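Local coordinates for protein HTH-type transcriptional repressor NemR (Escherichia coli, PDB 4YZE) that represses transcription of the nemRA-gloA operon by binding the NemR box, and takes part in the response to electrophiles and reactive chlorine species, at residues Ser179-Phe182 against Glu183-Glu186; Asn83-Asp86 against Arg87-Tyr91. The protein carries 5 engineered substitutions. One frame throughout, in Å; residues are numbered along the deposited sequence.

How the contacts relate
Both contacts are local ones at helix starts in the TetR-type C-terminal domain, but they start their helices by different chemistry. Contact 1 is partly buried: a tight corner joins helix 158-179 to helix 183-195, and Leu185 goes inward while Phe182 and Glu186 remain exposed. Contact 2 is a surface contact, on the opening turns of helix 84-97, with Ile88 the one buried residue among those that touch. There a capping box of Asn83 and Asp86 closes the helix start, and two arginines reach to carbonyls of other elements. The same two helices meet near both places, Leu185 touching Leu96 and Leu89 touching Val192, yet the contacts stay about 8 Å apart at their nearest atoms.

Contact 1 (Ser179-Phe182 against Glu183-Glu186); sequences SRSF and EPLE
Phe182 meets Glu186 one turn further on, at the point where a short corner of chain becomes helix 183-195 in the TetR-type C-terminal domain. The carboxylate comes to the rim of the ring rather than over it: Glu186 CD lies in the ring plane, and Glu186 OE2 is 3.2 Å from Phe182 CE1. The two planes are nearly perpendicular, 79° apart, an arrangement in which OE2 meets the ring's C-H rim, whose slight positive charge would probably suit the acid. Phe182 reaches it by setting CG between its backbone N and carbonyl carbon (chi1 45°), and Glu186, extended beyond CG (chi2 173°), slants across to meet its edge.

Behind the side chains is the first helical bond, from Glu186 N to Phe182 O at 2.9 Å; Phe182 sits at the N-cap position. Its own side chain has no group to cap with. Just before it, Ser181 OG accepts from Glu183 N at 3.1 Å and so takes up an amide of the opening turn. Pro184 suits this turn because it has no N-H needing a partner; its CD packs 3.4 Å from Ser181 O.

The corner begins where helix 158-179 stops in a Schellman motif, with Arg180 at positive phi as the C-prime residue. Ser179 OG bonds back to Gln175 O, and Arg180 NH2 makes a salt bridge to Glu122 OE2 of the second subunit, so the corner borders the dimer partner. On the inner side Leu185 packs against Ala172 and Ala176 of helix 158-179, and against Leu96 and Phe99. Its side chain is about 9 Å from that of Cys108, which is central to the chlorine response. Back across the corner, Leu185 CB sits 3.5 Å from Phe182 O.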
loop_
_atom_site.group_PDB
_atom_site.type_symbol
_atom_site.label_atom_id
_atom_site.label_comp_id
_atom_site.label_asym_id
_atom_site.label_seq_id
_atom_site.Cartn_x
_atom_site.Cartn_y
_atom_site.Cartn_z
ATOM N N SER A 179 -9.303 2.376 -6.374
ATOM C CA SER A 179 -10.702 2.210 -6.733
ATOM C C SER A 179 -11.494 3.503 -6.652
ATOM O O SER A 179 -12.665 3.516 -7.009
ATOM C CB SER A 179 -11.370 1.205 -5.807
ATOM O OG SER A 179 -11.404 1.696 -4.475
ATOM N N ARG A 180 -10.884 4.578 -6.152
ATOM C CA ARG A 180 -11.649 5.813 -5.903
ATOM C C ARG A 180 -12.921 5.546 -5.089
ATOM O O ARG A 180 -14.000 6.040 -5.405
ATOM C CB ARG A 180 -12.021 6.511 -7.214
ATOM C CG ARG A 180 -10.841 6.708 -8.192
ATOM C CD ARG A 180 -11.136 7.922 -9.065
ATOM N NE ARG A 180 -10.695 7.774 -10.444
ATOM C CZ ARG A 180 -11.427 7.219 -11.406
ATOM N NH1 ARG A 180 -12.631 6.740 -11.136
ATOM N NH2 ARG A 180 -10.952 7.131 -12.635
ATOM N N SER A 181 -12.804 4.751 -4.042
ATOM C CA SER A 181 -13.950 4.522 -3.168
ATOM C C SER A 181 -13.368 4.633 -1.789
ATOM O O SER A 181 -12.198 4.248 -1.577
ATOM C CB SER A 181 -14.528 3.119 -3.390
ATOM O OG SER A 181 -15.524 2.798 -2.426
ATOM N N PHE A 182 -14.132 5.166 -0.842
ATOM C CA PHE A 182 -13.653 5.133 0.542
ATOM C C PHE A 182 -14.131 3.870 1.273
ATOM O O PHE A 182 -13.895 3.697 2.473
ATOM C CB PHE A 182 -13.993 6.423 1.300
ATOM C CG PHE A 182 -15.394 6.889 1.088
ATOM C CD1 PHE A 182 -16.442 6.303 1.786
ATOM C CD2 PHE A 182 -15.672 7.914 0.189
ATOM C CE1 PHE A 182 -17.754 6.727 1.583
ATOM C CE2 PHE A 182 -16.980 8.345 -0.021
ATOM C CZ PHE A 182 -18.022 7.748 0.679
ATOM N N GLU A 183 -14.767 2.965 0.530
ATOM C CA GLU A 183 -15.198 1.686 1.115
ATOM C C GLU A 183 -14.060 0.911 1.814
ATOM O O GLU A 183 -14.262 0.388 2.897
ATOM C CB GLU A 183 -15.932 0.821 0.079
ATOM C CG GLU A 183 -16.703 -0.356 0.660
ATOM C CD GLU A 183 -15.802 -1.538 0.994
ATOM O OE1 GLU A 183 -14.726 -1.663 0.353
ATOM O OE2 GLU A 183 -16.171 -2.337 1.896
ATOM N N PRO A 184 -12.860 0.851 1.211
ATOM C CA PRO A 184 -11.796 0.152 1.936
ATOM C C PRO A 184 -11.471 0.794 3.279
ATOM O O PRO A 184 -11.130 0.064 4.224
ATOM C CB PRO A 184 -10.586 0.298 0.993
ATOM C CG PRO A 184 -11.195 0.397 -0.414
ATOM C CD PRO A 184 -12.479 1.172 -0.191
ATOM N N LEU A 185 -11.559 2.121 3.369
ATOM C CA LEU A 185 -11.300 2.817 4.645
ATOM C C LEU A 185 -12.442 2.566 5.652
ATOM O O LEU A 185 -12.175 2.280 6.811
ATOM C CB LEU A 185 -11.061 4.323 4.435
ATOM C CG LEU A 185 -9.891 4.605 3.470
ATOM C CD1 LEU A 185 -9.833 6.072 2.971
ATOM C CD2 LEU A 185 -8.591 4.228 4.136
ATOM N N GLU A 186 -13.703 2.663 5.211
ATOM C CA GLU A 186 -14.830 2.423 6.119
ATOM C C GLU A 186 -14.751 0.977 6.548
ATOM O O GLU A 186 -15.009 0.650 7.694
ATOM C CB GLU A 186 -16.203 2.706 5.472
ATOM C CG GLU A 186 -16.379 4.135 4.999
ATOM C CD GLU A 186 -17.680 4.358 4.211
ATOM O OE1 GLU A 186 -18.071 3.479 3.405
ATOM O OE2 GLU A 186 -18.309 5.423 4.402
#

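Contact 2 (Asn83-Asp86 against Arg87-Tyr91); sequences NYRD and RILAY
Tyr84 and Arg87 run side by side off helix 84-97, pointing the same way, and form an off-centre cation-pi pair. Arg87 CZ stands 4.9 Å from the centroid of the Tyr84 ring, with the guanidinium turned 50° from the ring plane and NH1 coming in obliquely. The extended Arg87 chain passes close to Asn83 O, its CG 3.3 Å away. Two carbonyls fix the rotation of the guanidinium: NH1 donates to Leu77 O and NH2 to Gly82 O.

Asn83 and Asp86 make up a capping box at the start of the helix. Asp86 N donates to Asn83 OD1 at 2.9 Å, and Asn83 N returns a bond of 3.1 Å to Asp86 OD2, meeting that oxygen from above the carboxylate plane. Each side chain thus occupies the other's backbone amide. The main chain takes over with Arg87 N on Asn83 O.

A different flank carries Arg85 and Leu89, which cross at a slant. With CG opposite its own backbone N (chi1 -179°) and a straight chain to NE, Arg85 brings one face of its guanidinium over Leu89 CD1, which is 3.6 Å from NH1. Arg85 NE and NH2 bond to Ile196 O and Lys193 O, around the end of helix 183-195, where Leu89 also touches Val192 and Lys193.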
loop_
_atom_site.group_PDB
_atom_site.type_symbol
_atom_site.label_atom_id
_atom_site.label_comp_id
_atom_site.label_asym_id
_atom_site.label_seq_id
_atom_site.Cartn_x
_atom_site.Cartn_y
_atom_site.Cartn_z
ATOM N N ASN A 83 -11.273 7.719 25.683
ATOM C CA ASN A 83 -10.267 6.750 26.114
ATOM C C ASN A 83 -9.364 6.275 24.980
ATOM O O ASN A 83 -9.523 6.695 23.819
ATOM C CB ASN A 83 -10.909 5.564 26.874
ATOM C CG ASN A 83 -11.897 4.747 26.013
ATOM O OD1 ASN A 83 -11.808 4.705 24.779
ATOM N ND2 ASN A 83 -12.829 4.069 26.683
ATOM N N TYR A 84 -8.413 5.403 25.303
ATOM C CA TYR A 84 -7.467 4.953 24.284
ATOM C C TYR A 84 -8.134 4.213 23.136
ATOM O O TYR A 84 -7.622 4.223 22.032
ATOM C CB TYR A 84 -6.354 4.110 24.892
ATOM C CG TYR A 84 -5.488 4.917 25.813
ATOM C CD1 TYR A 84 -4.610 5.860 25.310
ATOM C CD2 TYR A 84 -5.572 4.760 27.193
ATOM C CE1 TYR A 84 -3.825 6.618 26.145
ATOM C CE2 TYR A 84 -4.787 5.512 28.036
ATOM C CZ TYR A 84 -3.920 6.440 27.510
ATOM O OH TYR A 84 -3.139 7.188 28.357
ATOM N N ARG A 85 -9.264 3.560 23.389
ATOM C CA ARG A 85 -9.941 2.895 22.293
ATOM C C ARG A 85 -10.530 3.958 21.357
ATOM O O ARG A 85 -10.367 3.859 20.132
ATOM C CB ARG A 85 -11.013 1.924 22.786
ATOM C CG ARG A 85 -11.726 1.195 21.657
ATOM C CD ARG A 85 -12.638 0.100 22.149
ATOM N NE ARG A 85 -13.377 -0.528 21.055
ATOM C CZ ARG A 85 -14.465 -0.006 20.488
ATOM N NH1 ARG A 85 -14.948 1.163 20.896
ATOM N NH2 ARG A 85 -15.077 -0.655 19.508
ATOM N N ASP A 86 -11.189 4.971 21.931
ATOM C CA ASP A 86 -11.755 6.066 21.143
ATOM C C ASP A 86 -10.687 6.746 20.289
ATOM O O ASP A 86 -10.927 7.119 19.133
ATOM C CB ASP A 86 -12.385 7.118 22.053
ATOM C CG ASP A 86 -13.523 6.568 22.896
ATOM O OD1 ASP A 86 -14.201 5.607 22.459
ATOM O OD2 ASP A 86 -13.746 7.122 23.997
ATOM N N ARG A 87 -9.506 6.921 20.866
ATOM C CA ARG A 87 -8.437 7.623 20.169
ATOM C C ARG A 87 -7.899 6.802 19.003
ATOM O O ARG A 87 -7.658 7.326 17.926
ATOM C CB ARG A 87 -7.328 8.005 21.146
ATOM C CG ARG A 87 -7.791 9.030 22.173
ATOM C CD ARG A 87 -6.766 9.183 23.280
ATOM N NE ARG A 87 -7.374 9.651 24.520
ATOM C CZ ARG A 87 -6.691 10.052 25.587
ATOM N NH1 ARG A 87 -5.363 10.053 25.567
ATOM N NH2 ARG A 87 -7.338 10.460 26.671
ATOM N N ILE A 88 -7.741 5.506 19.215
ATOM C CA ILE A 88 -7.338 4.633 18.128
ATOM C C ILE A 88 -8.357 4.641 16.985
ATOM O O ILE A 88 -7.966 4.749 15.813
ATOM C CB ILE A 88 -7.058 3.222 18.631
ATOM C CG1 ILE A 88 -5.752 3.235 19.419
ATOM C CG2 ILE A 88 -6.943 2.243 17.473
ATOM C CD1 ILE A 88 -5.502 1.978 20.215
ATOM N N LEU A 89 -9.651 4.563 17.308
ATOM C CA LEU A 89 -10.665 4.605 16.269
ATOM C C LEU A 89 -10.594 5.932 15.513
ATOM O O LEU A 89 -10.859 5.985 14.311
ATOM C CB LEU A 89 -12.066 4.392 16.849
ATOM C CG LEU A 89 -12.270 3.045 17.541
ATOM C CD1 LEU A 89 -13.702 2.874 17.992
ATOM C CD2 LEU A 89 -11.864 1.892 16.643
ATOM N N ALA A 90 -10.226 6.999 16.219
ATOM C CA ALA A 90 -10.188 8.323 15.615
ATOM C C ALA A 90 -9.094 8.403 14.532
ATOM O O ALA A 90 -9.227 9.137 13.548
ATOM C CB ALA A 90 -9.992 9.386 16.685
ATOM N N TYR A 91 -8.024 7.640 14.732
ATOM C CA TYR A 91 -6.946 7.520 13.764
ATOM C C TYR A 91 -7.520 7.049 12.447
ATOM O O TYR A 91 -7.228 7.629 11.401
ATOM C CB TYR A 91 -5.896 6.538 14.290
ATOM C CG TYR A 91 -4.806 6.081 13.330
ATOM C CD1 TYR A 91 -3.837 6.965 12.855
ATOM C CD2 TYR A 91 -4.701 4.740 12.966
ATOM C CE1 TYR A 91 -2.815 6.525 12.006
ATOM C CE2 TYR A 91 -3.704 4.291 12.124
ATOM C CZ TYR A 91 -2.755 5.181 11.645
ATOM O OH TYR A 91 -1.752 4.706 10.806
#